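Local structure of GrgF (Penicillium sp. sh18, 6LZH) at residues A[234-239]-A[261-266]; A[120-125]-A[134-139]; A[219-224]-A[249-254]; A[34-39]-A[107-112]. The protein acts as a polyketide transferase of the alpha/beta hydrolase fold in gregatin A biosynthesis, where two polyketide chains of different length are fused. One frame throughout, in Å; residues are numbered along the deposited sequence.

Contacts 1 and 4 are pairs of parallel strands in the same eight-stranded sheet, but contact 4 is buried in its middle and carries an apolar and aromatic face, whereas contact 1 lies at the edge strand 259-264, partly open, and adds a sodium ion and an ion pair. Contact 2 packs helix 116-127 on strand 133-137, deep in the core, almost wholly through methyl groups. It touches contact 4 through Thr121 and Leu111 and contact 1 through the strand neighbours Ala136 and Val235. Contact 3 is partly buried, joining a loop to helix 245-254, the crossover helix between the two strands of contact 1.

Contact 1: A[234-239]-A[261-266]; sequences MVTPEL and LDILKG. With NA (sodium ion), chain C.
Met234 starts the pairing with its carbonyl: Met234 O accepts the N-H of Asp262 at 2.8 Å, while Met234 CB rests against Leu261 CD1. On the other sheet face Val235 sends CG1, anti to its own N (chi1 178°), over to Leu264 CD2 at 3.8 Å. Thr236 is bonded on both sides of its peptide, N to Asp262 O and O to Leu264 N. Its OG1 hydrogen bonds to Gln248, outside the pair. Pro237 lays its ring loosely by Leu264 and beside Asp240 and His269, probable active-site residues. Glu238 N closes the backbone pattern on Leu264 O. Its extended side chain carries OE1 to Gly266 N at 2.9 Å, the donor meeting it on the anti side, 25° out of the carboxylate plane. Glu238 OE1 also makes a longer salt bridge to Lys265 NZ (3.5 Å). With an alanine here the carboxylate would be gone, probably leaving Lys265 NZ without this countercharge and Gly266 N without this acceptor, and so less firmly held. Across the pair, Asp262 OD1 and Ile263 O each bind the sodium ion at 2.4 Å, with two waters as further ligands, which ties a side chain to the backbone of the edge strand. These parallel strands belong to one beta-alpha-beta unit: helix 245-254 packs against Thr236 and Leu261, helix 277-292 covers Val235 and Leu264 on the other face, and strand 133-137 pairs with Val235.

Contact 2: A[120-125]-A[134-139]; sequences VTLAAA and AIAVAP
Apolar groups of helix 116-127, mostly methyls, pack on strand 133-137 in a fully buried helix-on-sheet contact, with no hydrogen bond between the two segments. The axes of 120-125 and 134-137 come within 7.9 Å and run nearly antiparallel, at 156°. Ala125 CB meets Ala134 CB methyl to methyl at 3.8 Å, and these two alanines let the helix come close to the sheet. One turn earlier, Thr121 turns its methyl to the strand: CG2, anti to the backbone N, lies 3.7 Å from Ile135 O and also reaches Ala134 CB. Its hydroxyl OG1 is bonded to Gly117 O in its own helix, so the polar end is satisfied while the methyl does the packing. This is the helix-to-strand half of the beta-alpha-beta crossover that contains the probable nucleophile elbow of the alpha/beta hydrolase fold, at Cys115 between strand 108-114 and the helix. Leu122 lays the flat of its branch on Ala136, with CG, CD1 and CD2 all nearly equally far from Ala136 CB, CD1 at 3.7 Å. Beyond the strand, Pro139 CB touches Leu122 CD1 more loosely, at 4.4 Å.

Contact 3: A[219-224]-A[249-254]; sequences NILNVV and LNCFEH
The imidazole of His254 has Leu221 CG over one face, with CD1 at 4.0 Å from CE1 and CD2 at 3.9 Å from ND1. At the ring edge lies the backbone of Asn250: His254 ND1 gives its hydrogen to Asn250 O at 2.8 Å, almost straight (170°) and with the acceptor close to the ring plane. The same oxygen takes His254 N from the opposite face of its carbonyl plane, so side chain and backbone of one residue both grip it, and the ring is held against rotation while the leucine covers it. Leu221 also drives CD2 onto the helix itself, tightly, at 3.5 Å from Cys251 CA. Val224 comes in beside it with its two methyls divided: CG2 meets His254 CB at 3.8 Å, and CG1 lies 3.9 Å from Cys251 SG. That sulfur is anti to its backbone N (chi1 -175°), which carries it toward Val224 and Ile220. The contact thus fastens the loop between helix 209-216 and strand 232-237 to helix 245-254. Ile220 and Val223 pack on helix 116-127 from the loop side, Cys251 reaches Met234 of strand 232-237, and Asn222 bonds to Asn219 of the second subunit.

Contact 4: A[34-39]-A[107-112]; sequences ALIMSP and KQIALW
Met37 lays its CE methyl over one face of the Trp112 indole, 4.0 Å from the centre of the six-membered ring, a CH-pi contact; SD follows obliquely, making this a Met-aromatic pair. The bend at chi3 (68°) brings the methyl back over the ring. The two residues face each other across parallel neighbours, strands 32-38 and 108-114, in the central sheet of the alpha/beta hydrolase fold. On the same sheet face Leu35 crosses the base of the indole. Its chi1 of -168° puts CG anti to the backbone N, and chi2 of 69° then turns CD1 tightly onto Ala110 CB, at 3.5 Å. Leu35 CD1 also lies 3.7 Å from Trp112 CB. Cut back to an alanine, this position would lose both methyls, which is likely to leave a gap between Ala110 and Trp112 and the base of the indole less firmly held. On the opposite face Ile36 and Leu111 lie side by side, CB to CD2 at 3.9 Å, against helices 84-99 and 116-127. Five backbone bonds join the strands, from Ala34 N on Gln108 O to Ser38 N on Trp112 O. The indole NE1 has its own partner, Gln284 of helix 277-292, so the ring is fixed at its polar edge as well. Beside the last backbone bond, a water joins Ser38 OG at 2.7 Å and gives a hydrogen to Trp112 O at 3.1 Å.

Contact 1: A[234-239]-A[261-266]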
loop_
_atom_site.group_PDB
_atom_site.type_symbol
_atom_site.label_atom_id
_atom_site.label_comp_id
_atom_site.label_asym_id
_atom_site.label_seq_id
_atom_site.Cartn_x
_atom_site.Cartn_y
_atom_site.Cartn_z
ATOM N N MET A 234 11.951 0.287 -20.463
ATOM C CA MET A 234 11.422 1.619 -20.235
ATOM C C MET A 234 11.571 2.454 -21.492
ATOM O O MET A 234 12.618 2.412 -22.160
ATOM C CB MET A 234 12.127 2.329 -19.080
ATOM C CG MET A 234 11.360 3.585 -18.664
ATOM S SD MET A 234 12.120 4.354 -17.232
ATOM C CE MET A 234 11.763 3.166 -15.932
ATOM N N VAL A 235 10.535 3.231 -21.790
ATOM C CA VAL A 235 10.506 4.121 -22.951
ATOM C C VAL A 235 10.290 5.533 -22.440
ATOM O O VAL A 235 9.184 5.888 -22.002
ATOM C CB VAL A 235 9.426 3.721 -23.957
ATOM C CG1 VAL A 235 9.408 4.702 -25.130
ATOM C CG2 VAL A 235 9.678 2.293 -24.423
ATOM N N THR A 236 11.351 6.337 -22.486
ATOM C CA THR A 236 11.407 7.599 -21.762
ATOM C C THR A 236 11.573 8.739 -22.758
ATOM O O THR A 236 12.592 8.789 -23.468
ATOM C CB THR A 236 12.567 7.584 -20.754
ATOM O OG1 THR A 236 12.281 6.651 -19.702
ATOM C CG2 THR A 236 12.788 8.957 -20.148
ATOM N N PRO A 237 10.617 9.659 -22.858
ATOM C CA PRO A 237 10.840 10.847 -23.684
ATOM C C PRO A 237 12.004 11.641 -23.113
ATOM O O PRO A 237 12.166 11.733 -21.895
ATOM C CB PRO A 237 9.513 11.610 -23.584
ATOM C CG PRO A 237 8.477 10.561 -23.133
ATOM C CD PRO A 237 9.288 9.671 -22.212
ATOM N N GLU A 238 12.853 12.165 -24.008
ATOM C CA GLU A 238 14.050 12.880 -23.559
ATOM C C GLU A 238 13.694 14.157 -22.811
ATOM O O GLU A 238 14.395 14.544 -21.865
ATOM C CB GLU A 238 14.964 13.206 -24.745
ATOM C CG GLU A 238 16.134 14.161 -24.417
ATOM C CD GLU A 238 16.896 14.638 -25.665
ATOM O OE1 GLU A 238 16.467 14.347 -26.800
ATOM O OE2 GLU A 238 17.921 15.331 -25.511
ATOM N N LEU A 239 12.609 14.806 -23.202
ATOM C CA LEU A 239 12.250 16.137 -22.734
ATOM C C LEU A 239 10.928 16.112 -21.977
ATOM O O LEU A 239 10.101 17.024 -22.100
ATOM C CB LEU A 239 12.183 17.110 -23.909
ATOM C CG LEU A 239 13.450 17.143 -24.773
ATOM C CD1 LEU A 239 13.247 18.077 -25.984
ATOM C CD2 LEU A 239 14.679 17.541 -23.926
ATOM N N LEU A 261 16.413 0.256 -22.147
ATOM C CA LEU A 261 15.964 1.642 -22.163
ATOM C C LEU A 261 15.910 2.163 -23.590
ATOM O O LEU A 261 16.885 2.032 -24.337
ATOM C CB LEU A 261 16.910 2.530 -21.348
ATOM C CG LEU A 261 16.593 4.030 -21.362
ATOM C CD1 LEU A 261 15.240 4.322 -20.678
ATOM C CD2 LEU A 261 17.717 4.801 -20.676
ATOM N N ASP A 262 14.793 2.789 -23.952
ATOM C CA ASP A 262 14.695 3.570 -25.185
ATOM C C ASP A 262 14.384 5.013 -24.821
ATOM O O ASP A 262 13.417 5.272 -24.101
ATOM C CB ASP A 262 13.607 3.014 -26.109
ATOM C CG ASP A 262 13.554 3.740 -27.439
ATOM O OD1 ASP A 262 14.555 4.425 -27.763
ATOM O OD2 ASP A 262 12.538 3.610 -28.157
ATOM N N ILE A 263 15.215 5.946 -25.285
ATOM C CA ILE A 263 14.965 7.376 -25.119
ATOM C C ILE A 263 14.302 7.897 -26.383
ATOM O O ILE A 263 14.844 7.725 -27.478
ATOM C CB ILE A 263 16.274 8.148 -24.857
ATOM C CG1 ILE A 263 17.011 7.587 -23.646
ATOM C CG2 ILE A 263 15.974 9.642 -24.680
ATOM C CD1 ILE A 263 16.354 7.915 -22.327
ATOM N N LEU A 264 13.168 8.590 -26.242
ATOM C CA LEU A 264 12.515 9.188 -27.414
ATOM C C LEU A 264 13.112 10.576 -27.611
ATOM O O LEU A 264 12.713 11.537 -26.949
ATOM C CB LEU A 264 11.007 9.249 -27.241
ATOM C CG LEU A 264 10.286 7.935 -26.924
ATOM C CD1 LEU A 264 8.786 8.161 -26.922
ATOM C CD2 LEU A 264 10.657 6.854 -27.937
ATOM N N LYS A 265 14.060 10.677 -28.540
ATOM C CA LYS A 265 14.833 11.904 -28.711
ATOM C C LYS A 265 13.933 13.071 -29.110
ATOM O O LYS A 265 13.112 12.957 -30.022
ATOM C CB LYS A 265 15.919 11.683 -29.761
ATOM C CG LYS A 265 17.211 11.075 -29.209
ATOM C CD LYS A 265 18.067 12.144 -28.513
ATOM C CE LYS A 265 19.109 11.544 -27.563
ATOM N NZ LYS A 265 18.735 11.718 -26.118
ATOM N N GLY A 266 14.076 14.191 -28.408
ATOM C CA GLY A 266 13.348 15.396 -28.749
ATOM C C GLY A 266 11.892 15.427 -28.339
ATOM O O GLY A 266 11.190 16.384 -28.687
HETATM NA NA NA C . 15.333 6.175 -29.268
HETATM O O HOH W 1 13.206 5.407 -30.281
HETATM O O HOH W 2 14.459 8.407 -30.651
#

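Contact 2: A[120-125]-A[134-139]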
loop_
_atom_site.group_PDB
_atom_site.type_symbol
_atom_site.label_atom_id
_atom_site.label_comp_id
_atom_site.label_asym_id
_atom_site.label_seq_id
_atom_site.Cartn_x
_atom_site.Cartn_y
_atom_site.Cartn_z
ATOM N N VAL A 120 2.110 1.252 -12.523
ATOM C CA VAL A 120 1.387 0.040 -12.112
ATOM C C VAL A 120 1.922 -1.194 -12.844
ATOM O O VAL A 120 2.003 -2.294 -12.275
ATOM C CB VAL A 120 -0.118 0.264 -12.354
ATOM C CG1 VAL A 120 -0.900 -1.017 -12.266
ATOM C CG2 VAL A 120 -0.656 1.311 -11.373
ATOM N N THR A 121 2.256 -1.038 -14.127
ATOM C CA THR A 121 2.834 -2.138 -14.906
ATOM C C THR A 121 4.141 -2.638 -14.286
ATOM O O THR A 121 4.339 -3.848 -14.117
ATOM C CB THR A 121 3.050 -1.678 -16.360
ATOM O OG1 THR A 121 1.782 -1.566 -17.029
ATOM C CG2 THR A 121 3.924 -2.679 -17.164
ATOM N N LEU A 122 5.063 -1.721 -13.961
ATOM C CA LEU A 122 6.321 -2.138 -13.344
ATOM C C LEU A 122 6.085 -2.820 -11.994
ATOM O O LEU A 122 6.760 -3.801 -11.650
ATOM C CB LEU A 122 7.245 -0.928 -13.180
ATOM C CG LEU A 122 7.715 -0.313 -14.504
ATOM C CD1 LEU A 122 8.331 1.055 -14.306
ATOM C CD2 LEU A 122 8.665 -1.252 -15.266
ATOM N N ALA A 123 5.147 -2.300 -11.201
ATOM C CA ALA A 123 4.894 -2.908 -9.895
ATOM C C ALA A 123 4.310 -4.303 -10.054
ATOM O O ALA A 123 4.677 -5.227 -9.322
ATOM C CB ALA A 123 3.948 -2.021 -9.079
ATOM N N ALA A 124 3.382 -4.473 -10.993
ATOM C CA ALA A 124 2.814 -5.802 -11.210
ATOM C C ALA A 124 3.887 -6.777 -11.682
ATOM O O ALA A 124 3.918 -7.938 -11.248
ATOM C CB ALA A 124 1.658 -5.725 -12.210
ATOM N N ALA A 125 4.802 -6.314 -12.552
ATOM C CA ALA A 125 5.902 -7.174 -12.990
ATOM C C ALA A 125 6.840 -7.506 -11.836
ATOM O O ALA A 125 7.519 -8.541 -11.864
ATOM C CB ALA A 125 6.689 -6.495 -14.110
ATOM N N ALA A 134 7.618 -6.772 -19.606
ATOM C CA ALA A 134 6.903 -5.570 -19.202
ATOM C C ALA A 134 7.491 -4.370 -19.926
ATOM O O ALA A 134 8.714 -4.265 -20.047
ATOM C CB ALA A 134 6.978 -5.342 -17.683
ATOM N N ILE A 135 6.618 -3.466 -20.395
ATOM C CA ILE A 135 7.031 -2.218 -21.039
ATOM C C ILE A 135 6.369 -1.049 -20.324
ATOM O O ILE A 135 5.136 -1.014 -20.191
ATOM C CB ILE A 135 6.656 -2.190 -22.533
ATOM C CG1 ILE A 135 7.320 -3.356 -23.288
ATOM C CG2 ILE A 135 7.025 -0.805 -23.130
ATOM C CD1 ILE A 135 6.738 -3.557 -24.728
ATOM N N ALA A 136 7.180 -0.080 -19.887
ATOM C CA ALA A 136 6.681 1.146 -19.272
ATOM C C ALA A 136 7.017 2.327 -20.177
ATOM O O ALA A 136 8.189 2.571 -20.479
ATOM C CB ALA A 136 7.278 1.346 -17.873
ATOM N N VAL A 137 5.993 3.048 -20.615
ATOM C CA VAL A 137 6.158 4.216 -21.472
ATOM C C VAL A 137 5.892 5.470 -20.656
ATOM O O VAL A 137 4.788 5.645 -20.122
ATOM C CB VAL A 137 5.223 4.156 -22.688
ATOM C CG1 VAL A 137 5.414 5.401 -23.516
ATOM C CG2 VAL A 137 5.463 2.877 -23.502
ATOM N N ALA A 138 6.899 6.365 -20.595
ATOM C CA ALA A 138 6.872 7.595 -19.826
ATOM C C ALA A 138 6.234 7.397 -18.447
ATOM O O ALA A 138 5.282 8.115 -18.106
ATOM C CB ALA A 138 6.153 8.687 -20.616
ATOM N N PRO A 139 6.722 6.453 -17.628
ATOM C CA PRO A 139 6.025 6.148 -16.369
ATOM C C PRO A 139 6.050 7.305 -15.386
ATOM O O PRO A 139 7.046 8.021 -15.259
ATOM C CB PRO A 139 6.795 4.947 -15.815
ATOM C CG PRO A 139 8.174 5.049 -16.433
ATOM C CD PRO A 139 7.872 5.554 -17.848
#

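Contact 3: A[219-224]-A[249-254]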
loop_
_atom_site.group_PDB
_atom_site.type_symbol
_atom_site.label_atom_id
_atom_site.label_comp_id
_atom_site.label_asym_id
_atom_site.label_seq_id
_atom_site.Cartn_x
_atom_site.Cartn_y
_atom_site.Cartn_z
ATOM N N ASN A 219 5.793 3.758 -3.233
ATOM C CA ASN A 219 7.068 4.218 -3.779
ATOM C C ASN A 219 7.570 3.120 -4.702
ATOM O O ASN A 219 8.121 2.121 -4.234
ATOM C CB ASN A 219 8.077 4.526 -2.678
ATOM C CG ASN A 219 9.400 5.014 -3.234
ATOM O OD1 ASN A 219 9.564 5.152 -4.458
ATOM N ND2 ASN A 219 10.354 5.281 -2.342
ATOM N N ILE A 220 7.353 3.313 -6.009
ATOM C CA ILE A 220 7.730 2.323 -7.012
ATOM C C ILE A 220 9.221 2.003 -6.932
ATOM O O ILE A 220 9.637 0.875 -7.211
ATOM C CB ILE A 220 7.307 2.831 -8.414
ATOM C CG1 ILE A 220 7.469 1.745 -9.464
ATOM C CG2 ILE A 220 8.043 4.100 -8.808
ATOM C CD1 ILE A 220 6.683 0.489 -9.122
ATOM N N LEU A 221 10.044 2.977 -6.542
ATOM C CA LEU A 221 11.477 2.727 -6.413
ATOM C C LEU A 221 11.781 1.621 -5.412
ATOM O O LEU A 221 12.854 1.017 -5.482
ATOM C CB LEU A 221 12.214 4.004 -5.999
ATOM C CG LEU A 221 12.205 5.197 -6.956
ATOM C CD1 LEU A 221 13.133 6.294 -6.460
ATOM C CD2 LEU A 221 12.593 4.783 -8.352
ATOM N N ASN A 222 10.862 1.326 -4.499
ATOM C CA ASN A 222 11.109 0.307 -3.483
ATOM C C ASN A 222 10.850 -1.117 -3.959
ATOM O O ASN A 222 11.199 -2.059 -3.234
ATOM C CB ASN A 222 10.243 0.573 -2.260
ATOM C CG ASN A 222 10.814 1.660 -1.357
ATOM O OD1 ASN A 222 10.344 1.850 -0.239
ATOM N ND2 ASN A 222 11.832 2.367 -1.836
ATOM N N VAL A 223 10.226 -1.316 -5.128
ATOM C CA VAL A 223 9.920 -2.683 -5.537
ATOM C C VAL A 223 10.437 -3.011 -6.936
ATOM O O VAL A 223 10.431 -4.181 -7.330
ATOM C CB VAL A 223 8.405 -2.975 -5.435
ATOM C CG1 VAL A 223 7.858 -2.543 -4.057
ATOM C CG2 VAL A 223 7.623 -2.314 -6.567
ATOM N N VAL A 224 10.897 -2.010 -7.699
ATOM C CA VAL A 224 11.297 -2.315 -9.079
ATOM C C VAL A 224 12.543 -3.199 -9.141
ATOM O O VAL A 224 12.773 -3.878 -10.155
ATOM C CB VAL A 224 11.505 -1.038 -9.912
ATOM C CG1 VAL A 224 10.172 -0.357 -10.162
ATOM C CG2 VAL A 224 12.534 -0.089 -9.251
ATOM N N LEU A 249 14.488 7.981 -15.313
ATOM C CA LEU A 249 15.810 7.359 -15.377
ATOM C C LEU A 249 16.260 6.903 -14.001
ATOM O O LEU A 249 16.937 5.877 -13.875
ATOM C CB LEU A 249 16.823 8.333 -15.975
ATOM C CG LEU A 249 16.501 8.674 -17.441
ATOM C CD1 LEU A 249 17.597 9.520 -18.075
ATOM C CD2 LEU A 249 16.250 7.393 -18.244
ATOM N N ASN A 250 15.859 7.635 -12.961
ATOM C CA ASN A 250 16.110 7.185 -11.597
ATOM C C ASN A 250 15.457 5.832 -11.352
ATOM O O ASN A 250 16.082 4.914 -10.809
ATOM C CB ASN A 250 15.600 8.241 -10.611
ATOM C CG ASN A 250 16.574 9.419 -10.469
ATOM O OD1 ASN A 250 17.741 9.313 -10.866
ATOM N ND2 ASN A 250 16.110 10.532 -9.894
ATOM N N CYS A 251 14.211 5.675 -11.789
ATOM C CA CYS A 251 13.555 4.379 -11.666
ATOM C C CYS A 251 14.316 3.304 -12.447
ATOM O O CYS A 251 14.582 2.208 -11.926
ATOM C CB CYS A 251 12.104 4.496 -12.131
ATOM S SG CYS A 251 11.123 2.987 -11.886
ATOM N N PHE A 252 14.680 3.601 -13.700
ATOM C CA PHE A 252 15.463 2.643 -14.484
ATOM C C PHE A 252 16.754 2.268 -13.764
ATOM O O PHE A 252 17.156 1.099 -13.763
ATOM C CB PHE A 252 15.780 3.197 -15.873
ATOM C CG PHE A 252 16.366 2.165 -16.821
ATOM C CD1 PHE A 252 15.531 1.275 -17.485
ATOM C CD2 PHE A 252 17.738 2.074 -17.035
ATOM C CE1 PHE A 252 16.037 0.307 -18.331
ATOM C CE2 PHE A 252 18.272 1.096 -17.917
ATOM C CZ PHE A 252 17.407 0.211 -18.551
ATOM N N GLU A 253 17.409 3.244 -13.134
ATOM C CA GLU A 253 18.665 2.951 -12.457
ATOM C C GLU A 253 18.458 1.996 -11.287
ATOM O O GLU A 253 19.330 1.167 -11.009
ATOM C CB GLU A 253 19.332 4.254 -12.015
ATOM C CG GLU A 253 19.863 5.040 -13.215
ATOM C CD GLU A 253 20.592 6.316 -12.856
ATOM O OE1 GLU A 253 21.704 6.229 -12.293
ATOM O OE2 GLU A 253 20.064 7.406 -13.160
ATOM N N HIS A 254 17.291 2.052 -10.629
ATOM C CA HIS A 254 16.986 1.152 -9.517
ATOM C C HIS A 254 16.617 -0.254 -9.971
ATOM O O HIS A 254 16.657 -1.186 -9.161
ATOM C CB HIS A 254 15.843 1.721 -8.670
ATOM C CG HIS A 254 16.273 2.809 -7.740
ATOM N ND1 HIS A 254 16.383 4.124 -8.133
ATOM C CD2 HIS A 254 16.624 2.775 -6.432
ATOM C CE1 HIS A 254 16.778 4.857 -7.105
ATOM N NE2 HIS A 254 16.934 4.062 -6.062
#

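Contact 4: A[34-39]-A[107-112]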
loop_
_atom_site.group_PDB
_atom_site.type_symbol
_atom_site.label_atom_id
_atom_site.label_comp_id
_atom_site.label_asym_id
_atom_site.label_seq_id
_atom_site.Cartn_x
_atom_site.Cartn_y
_atom_site.Cartn_z
ATOM N N ALA A 34 0.457 -12.107 -26.007
ATOM C CA ALA A 34 -0.614 -11.217 -25.567
ATOM C C ALA A 34 -0.042 -10.077 -24.729
ATOM O O ALA A 34 1.079 -10.155 -24.202
ATOM C CB ALA A 34 -1.685 -11.958 -24.761
ATOM N N LEU A 35 -0.856 -9.025 -24.592
ATOM C CA LEU A 35 -0.444 -7.778 -23.957
ATOM C C LEU A 35 -1.631 -7.161 -23.233
ATOM O O LEU A 35 -2.713 -7.003 -23.820
ATOM C CB LEU A 35 0.098 -6.792 -24.994
ATOM C CG LEU A 35 0.828 -5.559 -24.475
ATOM C CD1 LEU A 35 2.148 -5.957 -23.852
ATOM C CD2 LEU A 35 1.058 -4.576 -25.625
ATOM N N ILE A 36 -1.419 -6.816 -21.964
ATOM C CA ILE A 36 -2.392 -6.107 -21.139
ATOM C C ILE A 36 -1.912 -4.668 -20.996
ATOM O O ILE A 36 -0.825 -4.423 -20.451
ATOM C CB ILE A 36 -2.561 -6.772 -19.764
ATOM C CG1 ILE A 36 -2.956 -8.244 -19.920
ATOM C CG2 ILE A 36 -3.579 -5.996 -18.927
ATOM C CD1 ILE A 36 -3.011 -8.996 -18.600
ATOM N N MET A 37 -2.723 -3.719 -21.467
ATOM C CA MET A 37 -2.330 -2.315 -21.584
ATOM C C MET A 37 -3.039 -1.461 -20.538
ATOM O O MET A 37 -4.261 -1.562 -20.370
ATOM C CB MET A 37 -2.637 -1.794 -22.992
ATOM C CG MET A 37 -1.851 -2.555 -24.073
ATOM S SD MET A 37 -2.365 -2.121 -25.748
ATOM C CE MET A 37 -1.789 -0.414 -25.881
ATOM N N SER A 38 -2.276 -0.609 -19.850
ATOM C CA SER A 38 -2.783 0.210 -18.756
ATOM C C SER A 38 -2.652 1.680 -19.132
ATOM O O SER A 38 -1.572 2.109 -19.582
ATOM C CB SER A 38 -2.004 -0.053 -17.445
ATOM O OG SER A 38 -2.211 -1.358 -16.945
ATOM N N PRO A 39 -3.707 2.485 -18.933
ATOM C CA PRO A 39 -3.700 3.868 -19.424
ATOM C C PRO A 39 -3.100 4.847 -18.428
ATOM O O PRO A 39 -2.696 4.453 -17.323
ATOM C CB PRO A 39 -5.192 4.153 -19.666
ATOM C CG PRO A 39 -5.883 3.323 -18.616
ATOM C CD PRO A 39 -5.030 2.079 -18.417
ATOM N N LYS A 107 2.863 -18.412 -21.726
ATOM C CA LYS A 107 4.246 -18.019 -21.510
ATOM C C LYS A 107 4.627 -16.765 -22.294
ATOM O O LYS A 107 5.805 -16.392 -22.305
ATOM C CB LYS A 107 5.182 -19.188 -21.861
ATOM C CG LYS A 107 5.283 -20.242 -20.736
ATOM C CD LYS A 107 5.509 -21.669 -21.265
ATOM C CE LYS A 107 4.692 -21.958 -22.540
ATOM N NZ LYS A 107 4.378 -23.428 -22.804
ATOM N N GLN A 108 3.661 -16.104 -22.944
ATOM C CA GLN A 108 3.913 -14.906 -23.744
ATOM C C GLN A 108 2.935 -13.794 -23.379
ATOM O O GLN A 108 2.393 -13.105 -24.246
ATOM C CB GLN A 108 3.837 -15.208 -25.241
ATOM C CG GLN A 108 4.753 -16.359 -25.678
ATOM C CD GLN A 108 4.685 -16.619 -27.159
ATOM O OE1 GLN A 108 3.601 -16.635 -27.750
ATOM N NE2 GLN A 108 5.845 -16.841 -27.778
ATOM N N ILE A 109 2.694 -13.596 -22.094
ATOM C CA ILE A 109 1.799 -12.540 -21.635
ATOM C C ILE A 109 2.656 -11.403 -21.120
ATOM O O ILE A 109 3.398 -11.572 -20.145
ATOM C CB ILE A 109 0.837 -13.042 -20.553
ATOM C CG1 ILE A 109 -0.111 -14.082 -21.163
ATOM C CG2 ILE A 109 0.057 -11.860 -19.962
ATOM C CD1 ILE A 109 -1.054 -14.730 -20.163
ATOM N N ALA A 110 2.563 -10.256 -21.780
ATOM C CA ALA A 110 3.337 -9.080 -21.420
ATOM C C ALA A 110 2.418 -7.998 -20.853
ATOM O O ALA A 110 1.203 -8.012 -21.050
ATOM C CB ALA A 110 4.119 -8.566 -22.638
ATOM N N LEU A 111 3.007 -7.080 -20.093
ATOM C CA LEU A 111 2.311 -5.916 -19.572
ATOM C C LEU A 111 2.887 -4.670 -20.226
ATOM O O LEU A 111 4.101 -4.582 -20.434
ATOM C CB LEU A 111 2.470 -5.808 -18.049
ATOM C CG LEU A 111 2.011 -7.001 -17.199
ATOM C CD1 LEU A 111 2.215 -6.684 -15.710
ATOM C CD2 LEU A 111 0.551 -7.340 -17.515
ATOM N N TRP A 112 2.024 -3.695 -20.495
ATOM C CA TRP A 112 2.417 -2.445 -21.136
ATOM C C TRP A 112 1.649 -1.328 -20.451
ATOM O O TRP A 112 0.455 -1.461 -20.198
ATOM C CB TRP A 112 2.096 -2.501 -22.639
ATOM C CG TRP A 112 2.457 -1.312 -23.517
ATOM C CD1 TRP A 112 3.463 -1.259 -24.459
ATOM C CD2 TRP A 112 1.764 -0.068 -23.610
ATOM N NE1 TRP A 112 3.463 -0.034 -25.091
ATOM C CE2 TRP A 112 2.429 0.716 -24.592
ATOM C CE3 TRP A 112 0.658 0.477 -22.945
ATOM C CZ2 TRP A 112 2.010 2.007 -24.928
ATOM C CZ3 TRP A 112 0.250 1.773 -23.278
ATOM C CH2 TRP A 112 0.920 2.513 -24.257
HETATM O O HOH W 3 -0.254 -3.094 -17.721
#